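Local coordinates for transcriptional regulator (PDB 4YV9), which acts as a quorum-sensing receptor for the SHP peptide pheromone and, as a DNA-binding transcriptional regulator, probably couples peptide binding to gene control, at residues E166-F171 with Q186-C191; K210-L215 with T225-V230; G6-R11 with V63-K68; S22-H27 with S31-F36. All coordinates share one frame; numbering follows the deposited sequence.

Interaction 1 of 4, residues E166-F171 with Q186-C191; sequences EMVTSF and QLSINC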
loop_
_atom_site.group_PDB
_atom_site.type_symbol
_atom_site.label_atom_id
_atom_site.label_comp_id
_atom_site.label_asym_id
_atom_site.label_seq_id
_atom_site.Cartn_x
_atom_site.Cartn_y
_atom_site.Cartn_z
ATOM N N GLU B 166 9.312 10.708 16.960
ATOM C CA GLU B 166 10.303 10.786 15.894
ATOM C C GLU B 166 9.778 10.133 14.625
ATOM O O GLU B 166 9.847 10.724 13.547
ATOM C CB GLU B 166 11.617 10.135 16.326
ATOM C CG GLU B 166 12.392 10.953 17.342
ATOM C CD GLU B 166 12.490 12.414 16.951
ATOM O OE1 GLU B 166 13.091 12.723 15.899
ATOM O OE2 GLU B 166 11.949 13.256 17.695
HETATM N N MSE B 167 9.219 8.934 14.761
HETATM C CA MSE B 167 8.757 8.161 13.611
HETATM C C MSE B 167 7.605 8.818 12.852
HETATM O O MSE B 167 7.630 8.880 11.621
HETATM C CB MSE B 167 8.327 6.766 14.052
HETATM C CG MSE B 167 7.600 5.981 12.976
HETATM SE SE MSE B 167 6.843 4.338 13.760
HETATM C CE MSE B 167 5.513 5.169 14.921
ATOM N N VAL B 168 6.606 9.317 13.583
ATOM C CA VAL B 168 5.449 9.932 12.932
ATOM C C VAL B 168 5.797 11.234 12.210
ATOM O O VAL B 168 5.107 11.629 11.270
ATOM C CB VAL B 168 4.307 10.218 13.934
ATOM C CG1 VAL B 168 3.701 8.948 14.405
ATOM C CG2 VAL B 168 4.805 11.028 15.113
ATOM N N THR B 169 6.870 11.893 12.632
ATOM C CA THR B 169 7.247 13.157 12.015
ATOM C C THR B 169 8.361 13.008 10.971
ATOM O O THR B 169 8.674 13.962 10.247
ATOM C CB THR B 169 7.678 14.193 13.087
ATOM O OG1 THR B 169 8.789 13.690 13.837
ATOM C CG2 THR B 169 6.526 14.480 14.045
ATOM N N SER B 170 8.912 11.807 10.850
ATOM C CA SER B 170 10.058 11.586 9.979
ATOM C C SER B 170 9.969 10.352 9.086
ATOM O O SER B 170 10.995 9.834 8.667
ATOM C CB SER B 170 11.328 11.474 10.826
ATOM O OG SER B 170 11.352 12.463 11.840
ATOM N N PHE B 171 8.774 9.857 8.794
ATOM C CA PHE B 171 8.694 8.689 7.922
ATOM C C PHE B 171 8.431 9.167 6.508
ATOM O O PHE B 171 7.910 10.264 6.303
ATOM C CB PHE B 171 7.604 7.711 8.366
ATOM C CG PHE B 171 6.216 8.178 8.053
ATOM C CD1 PHE B 171 5.553 9.045 8.910
ATOM C CD2 PHE B 171 5.577 7.765 6.892
ATOM C CE1 PHE B 171 4.274 9.494 8.608
ATOM C CE2 PHE B 171 4.310 8.198 6.597
ATOM C CZ PHE B 171 3.652 9.068 7.446
ATOM N N GLN B 186 -0.529 2.314 12.519
ATOM C CA GLN B 186 -0.733 1.191 13.422
ATOM C C GLN B 186 0.126 1.299 14.681
ATOM O O GLN B 186 -0.368 1.082 15.788
ATOM C CB GLN B 186 -0.463 -0.123 12.686
ATOM C CG GLN B 186 -1.553 -0.443 11.659
ATOM C CD GLN B 186 -1.150 -1.514 10.637
ATOM O OE1 GLN B 186 0.024 -1.881 10.517
ATOM N NE2 GLN B 186 -2.129 -1.995 9.875
ATOM N N LEU B 187 1.400 1.654 14.529
ATOM C CA LEU B 187 2.279 1.765 15.694
ATOM C C LEU B 187 1.936 2.969 16.577
ATOM O O LEU B 187 2.187 2.948 17.783
ATOM C CB LEU B 187 3.743 1.848 15.257
ATOM C CG LEU B 187 4.364 0.576 14.668
ATOM C CD1 LEU B 187 5.873 0.721 14.673
ATOM C CD2 LEU B 187 3.942 -0.684 15.436
ATOM N N SER B 188 1.381 4.024 15.980
ATOM C CA SER B 188 0.953 5.181 16.761
ATOM C C SER B 188 -0.229 4.787 17.635
ATOM O O SER B 188 -0.285 5.144 18.815
ATOM C CB SER B 188 0.577 6.367 15.861
ATOM O OG SER B 188 1.690 6.796 15.093
ATOM N N ILE B 189 -1.172 4.057 17.050
ATOM C CA ILE B 189 -2.304 3.538 17.810
ATOM C C ILE B 189 -1.829 2.618 18.946
ATOM O O ILE B 189 -2.339 2.696 20.066
ATOM C CB ILE B 189 -3.296 2.795 16.890
ATOM C CG1 ILE B 189 -3.951 3.796 15.923
ATOM C CG2 ILE B 189 -4.362 2.059 17.719
ATOM C CD1 ILE B 189 -4.798 3.166 14.846
ATOM N N ASN B 190 -0.841 1.771 18.658
ATOM C CA ASN B 190 -0.231 0.896 19.665
ATOM C C ASN B 190 0.323 1.710 20.836
ATOM O O ASN B 190 0.153 1.348 21.994
ATOM C CB ASN B 190 0.880 0.039 19.033
ATOM C CG ASN B 190 1.441 -1.015 19.995
ATOM O OD1 ASN B 190 0.736 -1.936 20.401
ATOM N ND2 ASN B 190 2.720 -0.892 20.338
ATOM N N CYS B 191 0.974 2.826 20.534
ATOM C CA CYS B 191 1.501 3.663 21.602
ATOM C C CYS B 191 0.368 4.327 22.377
ATOM O O CYS B 191 0.442 4.457 23.599
ATOM C CB CYS B 191 2.452 4.731 21.057
ATOM S SG CYS B 191 3.471 5.486 22.350
#

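Interaction 2 of 4, residues K210-L215 with T225-V230; sequences KIEFLL and TVFLYV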
loop_
_atom_site.group_PDB
_atom_site.type_symbol
_atom_site.label_atom_id
_atom_site.label_comp_id
_atom_site.label_asym_id
_atom_site.label_seq_id
_atom_site.Cartn_x
_atom_site.Cartn_y
_atom_site.Cartn_z
ATOM N N LYS B 210 -2.406 13.295 16.154
ATOM C CA LYS B 210 -1.566 12.744 15.083
ATOM C C LYS B 210 -2.284 11.651 14.294
ATOM O O LYS B 210 -2.241 11.636 13.069
ATOM C CB LYS B 210 -0.259 12.173 15.637
ATOM C CG LYS B 210 0.595 13.156 16.413
ATOM C CD LYS B 210 1.015 14.352 15.562
ATOM C CE LYS B 210 1.912 13.964 14.411
ATOM N NZ LYS B 210 2.310 15.207 13.638
ATOM N N ILE B 211 -2.936 10.728 14.994
ATOM C CA ILE B 211 -3.623 9.628 14.321
ATOM C C ILE B 211 -4.756 10.167 13.448
ATOM O O ILE B 211 -4.945 9.717 12.328
ATOM C CB ILE B 211 -4.159 8.593 15.327
ATOM C CG1 ILE B 211 -2.991 7.799 15.936
ATOM C CG2 ILE B 211 -5.117 7.621 14.644
ATOM C CD1 ILE B 211 -3.332 7.123 17.297
ATOM N N GLU B 212 -5.491 11.151 13.949
ATOM C CA GLU B 212 -6.565 11.743 13.161
ATOM C C GLU B 212 -6.000 12.350 11.886
ATOM O O GLU B 212 -6.608 12.239 10.815
ATOM C CB GLU B 212 -7.311 12.809 13.963
ATOM C CG GLU B 212 -8.152 12.240 15.078
ATOM C CD GLU B 212 -8.735 13.315 15.980
ATOM O OE1 GLU B 212 -8.258 14.472 15.932
ATOM O OE2 GLU B 212 -9.677 12.994 16.730
ATOM N N PHE B 213 -4.840 12.995 12.007
ATOM C CA PHE B 213 -4.202 13.608 10.848
ATOM C C PHE B 213 -3.751 12.540 9.851
ATOM O O PHE B 213 -3.934 12.701 8.651
ATOM C CB PHE B 213 -3.019 14.470 11.274
ATOM C CG PHE B 213 -2.330 15.136 10.130
ATOM C CD1 PHE B 213 -2.990 16.086 9.371
ATOM C CD2 PHE B 213 -1.031 14.796 9.788
ATOM C CE1 PHE B 213 -2.362 16.698 8.295
ATOM C CE2 PHE B 213 -0.400 15.408 8.715
ATOM C CZ PHE B 213 -1.066 16.355 7.973
ATOM N N LEU B 214 -3.167 11.453 10.355
ATOM C CA LEU B 214 -2.672 10.373 9.506
ATOM C C LEU B 214 -3.808 9.642 8.790
ATOM O O LEU B 214 -3.603 9.071 7.723
ATOM C CB LEU B 214 -1.866 9.357 10.326
ATOM C CG LEU B 214 -0.514 9.757 10.921
ATOM C CD1 LEU B 214 -0.079 8.673 11.891
ATOM C CD2 LEU B 214 0.552 9.975 9.854
ATOM N N LEU B 215 -5.005 9.654 9.371
ATOM C CA LEU B 215 -6.129 8.937 8.768
ATOM C C LEU B 215 -6.947 9.779 7.793
ATOM O O LEU B 215 -7.761 9.240 7.050
ATOM C CB LEU B 215 -7.056 8.381 9.849
ATOM C CG LEU B 215 -6.558 7.169 10.608
ATOM C CD1 LEU B 215 -7.445 6.944 11.831
ATOM C CD2 LEU B 215 -6.534 5.916 9.689
ATOM N N THR B 225 -11.214 1.545 12.600
ATOM C CA THR B 225 -12.057 0.749 13.497
ATOM C C THR B 225 -11.383 0.559 14.847
ATOM O O THR B 225 -12.018 0.712 15.890
ATOM C CB THR B 225 -12.377 -0.614 12.911
ATOM O OG1 THR B 225 -13.089 -0.446 11.684
ATOM C CG2 THR B 225 -13.225 -1.438 13.891
ATOM N N VAL B 226 -10.089 0.235 14.822
ATOM C CA VAL B 226 -9.332 0.089 16.062
ATOM C C VAL B 226 -9.270 1.429 16.791
ATOM O O VAL B 226 -9.462 1.497 18.005
ATOM C CB VAL B 226 -7.907 -0.455 15.785
ATOM C CG1 VAL B 226 -7.022 -0.344 17.013
ATOM C CG2 VAL B 226 -7.981 -1.917 15.306
ATOM N N PHE B 227 -9.023 2.504 16.042
ATOM C CA PHE B 227 -8.986 3.847 16.623
ATOM C C PHE B 227 -10.341 4.253 17.212
ATOM O O PHE B 227 -10.395 4.942 18.225
ATOM C CB PHE B 227 -8.535 4.857 15.573
ATOM C CG PHE B 227 -8.319 6.248 16.109
ATOM C CD1 PHE B 227 -7.488 6.474 17.199
ATOM C CD2 PHE B 227 -8.934 7.330 15.515
ATOM C CE1 PHE B 227 -7.288 7.753 17.690
ATOM C CE2 PHE B 227 -8.735 8.614 16.003
ATOM C CZ PHE B 227 -7.911 8.819 17.092
ATOM N N LEU B 228 -11.437 3.828 16.589
ATOM C CA LEU B 228 -12.762 4.067 17.176
ATOM C C LEU B 228 -12.815 3.452 18.574
ATOM O O LEU B 228 -13.324 4.052 19.512
ATOM C CB LEU B 228 -13.867 3.471 16.297
ATOM C CG LEU B 228 -15.301 3.579 16.806
ATOM C CD1 LEU B 228 -15.686 5.031 17.007
ATOM C CD2 LEU B 228 -16.220 2.917 15.795
ATOM N N TYR B 229 -12.252 2.256 18.705
ATOM C CA TYR B 229 -12.317 1.541 19.974
ATOM C C TYR B 229 -11.420 2.207 21.009
ATOM O O TYR B 229 -11.843 2.483 22.113
ATOM C CB TYR B 229 -11.914 0.076 19.802
ATOM C CG TYR B 229 -12.086 -0.717 21.080
ATOM C CD1 TYR B 229 -11.092 -0.722 22.058
ATOM C CD2 TYR B 229 -13.237 -1.454 21.312
ATOM C CE1 TYR B 229 -11.238 -1.440 23.223
ATOM C CE2 TYR B 229 -13.387 -2.178 22.475
ATOM C CZ TYR B 229 -12.384 -2.162 23.427
ATOM O OH TYR B 229 -12.532 -2.872 24.588
ATOM N N VAL B 230 -10.185 2.481 20.609
ATOM C CA VAL B 230 -9.138 2.923 21.517
ATOM C C VAL B 230 -9.408 4.333 22.018
ATOM O O VAL B 230 -9.234 4.640 23.203
ATOM C CB VAL B 230 -7.764 2.865 20.804
ATOM C CG1 VAL B 230 -6.696 3.583 21.620
ATOM C CG2 VAL B 230 -7.374 1.404 20.526
#

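Interaction 3 of 4, residues G6-R11 with V63-K68; sequences GKTLRR and VSTHSK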
loop_
_atom_site.group_PDB
_atom_site.type_symbol
_atom_site.label_atom_id
_atom_site.label_comp_id
_atom_site.label_asym_id
_atom_site.label_seq_id
_atom_site.Cartn_x
_atom_site.Cartn_y
_atom_site.Cartn_z
ATOM N N GLY B 6 17.191 -7.990 -18.652
ATOM C CA GLY B 6 16.874 -7.642 -20.028
ATOM C C GLY B 6 15.725 -8.499 -20.511
ATOM O O GLY B 6 14.842 -8.059 -21.246
ATOM N N LYS B 7 15.748 -9.747 -20.072
ATOM C CA LYS B 7 14.657 -10.669 -20.331
ATOM C C LYS B 7 13.305 -10.132 -19.867
ATOM O O LYS B 7 12.298 -10.234 -20.566
ATOM C CB LYS B 7 14.938 -11.982 -19.629
ATOM C CG LYS B 7 13.825 -12.981 -19.755
ATOM C CD LYS B 7 13.591 -13.417 -21.193
ATOM C CE LYS B 7 12.901 -14.799 -21.213
ATOM N NZ LYS B 7 11.568 -14.830 -20.523
ATOM N N THR B 8 13.290 -9.573 -18.668
ATOM C CA THR B 8 12.055 -9.059 -18.107
ATOM C C THR B 8 11.619 -7.796 -18.846
ATOM O O THR B 8 10.444 -7.632 -19.164
ATOM C CB THR B 8 12.207 -8.783 -16.618
ATOM O OG1 THR B 8 12.596 -9.998 -15.958
ATOM C CG2 THR B 8 10.892 -8.284 -16.044
ATOM N N LEU B 9 12.563 -6.906 -19.140
ATOM C CA LEU B 9 12.248 -5.743 -19.972
ATOM C C LEU B 9 11.608 -6.149 -21.303
ATOM O O LEU B 9 10.580 -5.607 -21.714
ATOM C CB LEU B 9 13.503 -4.908 -20.257
ATOM C CG LEU B 9 13.200 -3.742 -21.207
ATOM C CD1 LEU B 9 12.207 -2.785 -20.550
ATOM C CD2 LEU B 9 14.461 -3.002 -21.629
ATOM N N ARG B 10 12.234 -7.100 -21.980
ATOM C CA ARG B 10 11.717 -7.609 -23.244
ATOM C C ARG B 10 10.280 -8.090 -23.106
ATOM O O ARG B 10 9.432 -7.757 -23.925
ATOM C CB ARG B 10 12.598 -8.750 -23.755
ATOM C CG ARG B 10 12.074 -9.461 -24.993
ATOM C CD ARG B 10 13.027 -10.595 -25.384
ATOM N NE ARG B 10 12.367 -11.649 -26.153
ATOM C CZ ARG B 10 12.984 -12.725 -26.640
ATOM N NH1 ARG B 10 14.285 -12.898 -26.440
ATOM N NH2 ARG B 10 12.299 -13.633 -27.326
ATOM N N ARG B 11 10.029 -8.898 -22.078
ATOM C CA ARG B 11 8.703 -9.447 -21.840
ATOM C C ARG B 11 7.679 -8.345 -21.592
ATOM O O ARG B 11 6.581 -8.364 -22.136
ATOM C CB ARG B 11 8.728 -10.403 -20.648
ATOM C CG ARG B 11 7.379 -11.026 -20.321
ATOM C CD ARG B 11 7.497 -12.099 -19.243
ATOM N NE ARG B 11 7.960 -11.560 -17.967
ATOM C CZ ARG B 11 7.161 -11.034 -17.043
ATOM N NH1 ARG B 11 5.850 -10.969 -17.250
ATOM N NH2 ARG B 11 7.675 -10.569 -15.912
ATOM N N VAL B 63 10.846 -4.658 -10.739
ATOM C CA VAL B 63 11.542 -5.600 -9.873
ATOM C C VAL B 63 10.647 -6.749 -9.377
ATOM O O VAL B 63 11.090 -7.899 -9.279
ATOM C CB VAL B 63 12.150 -4.871 -8.655
ATOM C CG1 VAL B 63 12.596 -5.867 -7.589
ATOM C CG2 VAL B 63 13.313 -4.000 -9.094
ATOM N N SER B 64 9.385 -6.458 -9.074
ATOM C CA SER B 64 8.533 -7.510 -8.516
ATOM C C SER B 64 8.107 -8.507 -9.594
ATOM O O SER B 64 7.817 -9.651 -9.294
ATOM C CB SER B 64 7.301 -6.925 -7.820
ATOM O OG SER B 64 6.219 -6.797 -8.727
ATOM N N THR B 65 8.072 -8.091 -10.852
ATOM C CA THR B 65 7.703 -9.041 -11.897
ATOM C C THR B 65 8.936 -9.809 -12.396
ATOM O O THR B 65 8.812 -10.904 -12.958
ATOM C CB THR B 65 6.977 -8.351 -13.077
ATOM O OG1 THR B 65 6.354 -9.343 -13.904
ATOM C CG2 THR B 65 7.935 -7.532 -13.902
ATOM N N HIS B 66 10.121 -9.254 -12.150
ATOM C CA HIS B 66 11.379 -9.880 -12.562
ATOM C C HIS B 66 11.612 -11.185 -11.813
ATOM O O HIS B 66 11.983 -12.190 -12.419
ATOM C CB HIS B 66 12.555 -8.916 -12.346
ATOM C CG HIS B 66 13.906 -9.548 -12.511
ATOM N ND1 HIS B 66 14.357 -10.035 -13.721
ATOM C CD2 HIS B 66 14.904 -9.755 -11.624
ATOM C CE1 HIS B 66 15.573 -10.530 -13.562
ATOM N NE2 HIS B 66 15.933 -10.371 -12.304
ATOM N N SER B 67 11.395 -11.167 -10.499
ATOM C CA SER B 67 11.540 -12.377 -9.680
ATOM C C SER B 67 10.922 -12.222 -8.302
ATOM O O SER B 67 10.697 -11.110 -7.828
ATOM C CB SER B 67 13.011 -12.752 -9.522
ATOM O OG SER B 67 13.637 -11.910 -8.570
ATOM N N LYS B 68 10.671 -13.355 -7.660
ATOM C CA LYS B 68 10.142 -13.388 -6.303
ATOM C C LYS B 68 11.231 -13.148 -5.254
ATOM O O LYS B 68 11.015 -13.392 -4.068
ATOM C CB LYS B 68 9.462 -14.734 -6.035
ATOM C CG LYS B 68 8.177 -14.957 -6.818
ATOM C CD LYS B 68 8.106 -16.373 -7.374
ATOM C CE LYS B 68 7.074 -16.476 -8.489
ATOM N NZ LYS B 68 6.954 -17.866 -9.018
#

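Interaction 4 of 4, residues S22-H27 with S31-F36; sequences SLADEH and SQISRF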
loop_
_atom_site.group_PDB
_atom_site.type_symbol
_atom_site.label_atom_id
_atom_site.label_comp_id
_atom_site.label_asym_id
_atom_site.label_seq_id
_atom_site.Cartn_x
_atom_site.Cartn_y
_atom_site.Cartn_z
ATOM N N SER B 22 10.624 2.630 -30.794
ATOM C CA SER B 22 9.902 3.708 -30.105
ATOM C C SER B 22 10.532 4.052 -28.759
ATOM O O SER B 22 10.314 5.134 -28.223
ATOM C CB SER B 22 8.431 3.327 -29.906
ATOM O OG SER B 22 8.293 2.344 -28.897
ATOM N N LEU B 23 11.337 3.131 -28.226
ATOM C CA LEU B 23 12.026 3.356 -26.969
ATOM C C LEU B 23 13.395 4.012 -27.118
ATOM O O LEU B 23 13.936 4.554 -26.147
ATOM C CB LEU B 23 12.208 2.028 -26.238
ATOM C CG LEU B 23 10.889 1.420 -25.774
ATOM C CD1 LEU B 23 11.165 0.125 -25.023
ATOM C CD2 LEU B 23 10.220 2.420 -24.902
ATOM N N ALA B 24 13.983 3.889 -28.307
ATOM C CA ALA B 24 15.303 4.444 -28.570
ATOM C C ALA B 24 15.289 5.968 -28.556
ATOM O O ALA B 24 14.331 6.586 -29.005
ATOM C CB ALA B 24 15.845 3.937 -29.938
ATOM N N ASP B 25 16.368 6.561 -28.062
ATOM C CA ASP B 25 16.560 8.007 -28.131
ATOM C C ASP B 25 18.044 8.310 -28.081
ATOM O O ASP B 25 18.864 7.421 -28.315
ATOM C CB ASP B 25 15.802 8.736 -27.002
ATOM C CG ASP B 25 16.188 8.254 -25.608
ATOM O OD1 ASP B 25 17.294 7.691 -25.433
ATOM O OD2 ASP B 25 15.388 8.479 -24.670
ATOM N N GLU B 26 18.394 9.560 -27.778
ATOM C CA GLU B 26 19.789 9.965 -27.651
ATOM C C GLU B 26 20.551 9.234 -26.543
ATOM O O GLU B 26 21.777 9.262 -26.515
ATOM C CB GLU B 26 19.876 11.475 -27.405
ATOM C CG GLU B 26 19.080 11.943 -26.195
ATOM C CD GLU B 26 19.225 13.433 -25.930
ATOM O OE1 GLU B 26 20.243 14.030 -26.357
ATOM O OE2 GLU B 26 18.313 14.009 -25.294
ATOM N N HIS B 27 19.834 8.598 -25.624
ATOM C CA HIS B 27 20.478 7.944 -24.485
ATOM C C HIS B 27 20.783 6.469 -24.763
ATOM O O HIS B 27 21.796 5.947 -24.311
ATOM C CB HIS B 27 19.600 8.071 -23.228
ATOM C CG HIS B 27 19.126 9.468 -22.962
ATOM N ND1 HIS B 27 19.961 10.463 -22.501
ATOM C CD2 HIS B 27 17.905 10.041 -23.111
ATOM C CE1 HIS B 27 19.277 11.587 -22.375
ATOM N NE2 HIS B 27 18.027 11.357 -22.736
ATOM N N SER B 31 20.002 -0.822 -30.969
ATOM C CA SER B 31 21.028 -1.851 -30.810
ATOM C C SER B 31 21.362 -2.071 -29.333
ATOM O O SER B 31 21.486 -3.205 -28.872
ATOM C CB SER B 31 22.280 -1.457 -31.601
ATOM O OG SER B 31 23.309 -2.409 -31.455
ATOM N N GLN B 32 21.485 -0.984 -28.585
ATOM C CA GLN B 32 21.847 -1.091 -27.180
ATOM C C GLN B 32 20.722 -1.696 -26.367
ATOM O O GLN B 32 20.961 -2.451 -25.414
ATOM C CB GLN B 32 22.241 0.275 -26.629
ATOM C CG GLN B 32 23.644 0.697 -27.099
ATOM C CD GLN B 32 23.991 2.101 -26.689
ATOM O OE1 GLN B 32 23.147 2.990 -26.716
ATOM N NE2 GLN B 32 25.242 2.311 -26.295
ATOM N N ILE B 33 19.498 -1.377 -26.761
ATOM C CA ILE B 33 18.324 -1.948 -26.135
ATOM C C ILE B 33 18.205 -3.445 -26.432
ATOM O O ILE B 33 17.981 -4.247 -25.507
ATOM C CB ILE B 33 17.052 -1.199 -26.580
ATOM C CG1 ILE B 33 17.120 0.248 -26.070
ATOM C CG2 ILE B 33 15.799 -1.883 -26.039
ATOM C CD1 ILE B 33 15.973 1.142 -26.524
ATOM N N SER B 34 18.345 -3.823 -27.699
ATOM C CA SER B 34 18.333 -5.237 -28.078
ATOM C C SER B 34 19.423 -6.025 -27.375
ATOM O O SER B 34 19.176 -7.135 -26.882
ATOM C CB SER B 34 18.499 -5.415 -29.592
ATOM O OG SER B 34 17.296 -5.116 -30.278
ATOM N N ARG B 35 20.635 -5.476 -27.350
ATOM C CA ARG B 35 21.743 -6.199 -26.738
ATOM C C ARG B 35 21.464 -6.369 -25.240
ATOM O O ARG B 35 21.770 -7.410 -24.670
ATOM C CB ARG B 35 23.080 -5.501 -26.995
ATOM C CG ARG B 35 23.590 -5.750 -28.424
ATOM C CD ARG B 35 25.018 -5.263 -28.684
ATOM N NE ARG B 35 26.010 -5.879 -27.803
ATOM C CZ ARG B 35 26.820 -6.889 -28.134
ATOM N NH1 ARG B 35 26.780 -7.437 -29.345
ATOM N NH2 ARG B 35 27.682 -7.352 -27.242
ATOM N N PHE B 36 20.843 -5.367 -24.627
ATOM C CA PHE B 36 20.432 -5.491 -23.229
ATOM C C PHE B 36 19.363 -6.569 -23.019
ATOM O O PHE B 36 19.467 -7.382 -22.095
ATOM C CB PHE B 36 19.912 -4.158 -22.685
ATOM C CG PHE B 36 19.310 -4.273 -21.316
ATOM C CD1 PHE B 36 20.043 -4.828 -20.271
ATOM C CD2 PHE B 36 18.015 -3.857 -21.075
ATOM C CE1 PHE B 36 19.484 -4.957 -19.001
ATOM C CE2 PHE B 36 17.449 -3.975 -19.810
ATOM C CZ PHE B 36 18.182 -4.521 -18.774
#

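Interaction 1 of 4, residues E166-F171 with Q186-C191
Ser188 OG, lying close to Met167 and Val168, is held by a hydrogen bond to Val184 O, one turn earlier in its own helix, so what faces this buried hydroxyl across the contact is hydrocarbon. The CE methyl of Met167, a selenomethionine here, stands 4.2 Å from Ser188 OG. Val168 CG1 is modelled only 3.0 Å from Ser188 OG, too close for a comfortable methyl-to-oxygen distance, so its precise position is doubtful. Met167 carries the apolar half. Its chain runs out extended and then bends at the selenium (chi3 67°), which lays the tail across Leu187 at about a right angle: CE rests 3.8 Å from Leu187 CB and SE 3.9 Å from Leu187 CD1. A few residues on, Ser170 OG donates to Glu166 O at 2.9 Å. Trp140 lies against Met167, and Leu187 also packs on a modified side chain of the bound peptide. This is helix-to-helix packing in the all-helical, TPR-like C-terminal repeat domain of Rgg regulators, with one of its helices lining the peptide site.

Interaction 2 of 4, residues K210-L215 with T225-V230
Phe227 pushes its ring against Ile211, Glu212 and Leu215, joining two consecutive, nearly antiparallel helices of the TPR-like repeat domain. The short helical segments run at 158° to each other with their axes 11.8 Å apart, a gap filled by the Phe227 ring and the side chains that meet it. Ile211 CG2 sits squarely over one face of the Phe227 ring, 3.6 Å from its centroid and 7° off the ring normal, in a well-centred CH-pi contact. This methyl can reach the ring because CG2 lies anti to the Ile211 backbone N, while Ile211 CD1 touches both the ring and Ile189 of helix 179-197. Glu212 takes part through its aliphatic stem: CG comes 3.8 Å from Phe227 CE2, and its extended chain crosses the ring at about a right angle. The carboxylate plane stands 87° from the ring plane. Leu215 completes the near shell, bringing CD1 to 4.0 Å from Phe227 CD2. Further out, the ring of His231, one turn on from Phe227, lies nearly parallel to it. On the same helix Val226 meets a modified side chain of the bound peptide. Thr225 and Leu228 pack on Leu257 of the second subunit, and Thr225 OG1 is hydrogen-bonded to Phe221 O.

Interaction 3 of 4, residues G6-R11 with V63-K68
The first and last helices of the N-terminal helix-turn-helix domain are clipped together by two hydrogen bonds, Thr8 to His66 and Arg11 to Thr65. Thr8 OG1 and His66 ND1 lie 2.8 Å apart, and either could be the donor. The hydroxyl meets the imidazole at its edge, in the ring plane, which helps hold the turn of the ring about its CB-CG bond. One turn along, the Arg11 and Thr65 side chains come at each other from opposite directions. The Arg11 chain is extended as far as CD and then bends (chi3 63°), delivering NH2 to Thr65 OG1 at 2.7 Å. That bond is nearly straight, with an N-H...O angle of 168°, and Thr65 OG1 lies only 2° out of the guanidinium plane. Between the two polar links the methyls Thr8 CG2 and Thr65 CG2 touch at 3.7 Å as the threonines slide past each other. Gln139 of the second subunit joins the cluster, its amide accepting from Arg11 NH1 and donating to Thr65 OG1, so the clasp also belongs to the dimer interface. Within the domain, Thr8 packs on Phe62 of helix 59-66, while Leu9 turns to Phe36 of helix 30-37 and to Leu51 and Leu52 of helix 45-54.

Interaction 4 of 4, residues S22-H27 with S31-F36
Ile33 points end-on at the backbone bend where Leu23 gives way to Ala24. Its CG1 lies anti to the carbonyl carbon (chi1 -65°) and the chain then continues extended, so the CD1 methyl leads. CD1 rests 3.9 Å from Leu23 CB and 3.8 Å from Ala24 N, with Ala24 CB slightly farther off at 4.4 Å. Leu23 offers the base of its side chain to this methyl, and its isobutyl group goes on to Leu51 of helix 45-54, a residue that Ile33 touches as well. Ile20 and Leu28 also pack against Ile33. Toward the other end, Gln32 extends toward His27, bringing OE1 to 4.0 Å from His27 O. Both atoms are acceptors and each has its own donor: Ser29 N serves Gln32 OE1, and Arg47 NE serves His27 O.

In the loop between, Asp25 forms an Asx turn. His27 N donates to Asp25 OD1 at 2.7 Å, approaching from above the carboxylate plane, and Leu28 N donates to the same oxygen. Asp25 OD2 takes a salt bridge from Lys54 and a hydrogen bond from Asn50. Glu26 CG lies over one face of the His27 ring, and a sulfate ion, probably from the crystallisation liquor, sits near that side chain. These helices, 20-23 and 30-37, fit the helix-turn-helix pair, the second probably serving as its recognition helix. The chemistry implies a division of labour: a small apolar contact sets Ile33 of helix 30-37 against Leu23 and Ala24, while the turn is probably held by the Asp25 carboxylate, which accepts from backbone and side-chain donors.

From the N terminus, interaction 3 opens first and closes the larger loop, bringing residues 6-11 against 63-68 across 51 intervening residues and so sealing the helix-turn-helix domain. Interaction 4 is nested inside, closing a small loop between segments only three residues apart; the two meet where Phe36 packs on Gly6 and Leu9, their centres about 17 Å apart. Farther along the chain, interactions 1 and 2 follow in series in the C-terminal repeat domain, each closing a short loop between successive helices. They share a core through Ile189 against Ile211 and Val226, with centres about 12 Å apart. Interaction 2 lies about 39 Å, centre to centre, from interaction 3; interactions 1 to 3 all touch the second subunit.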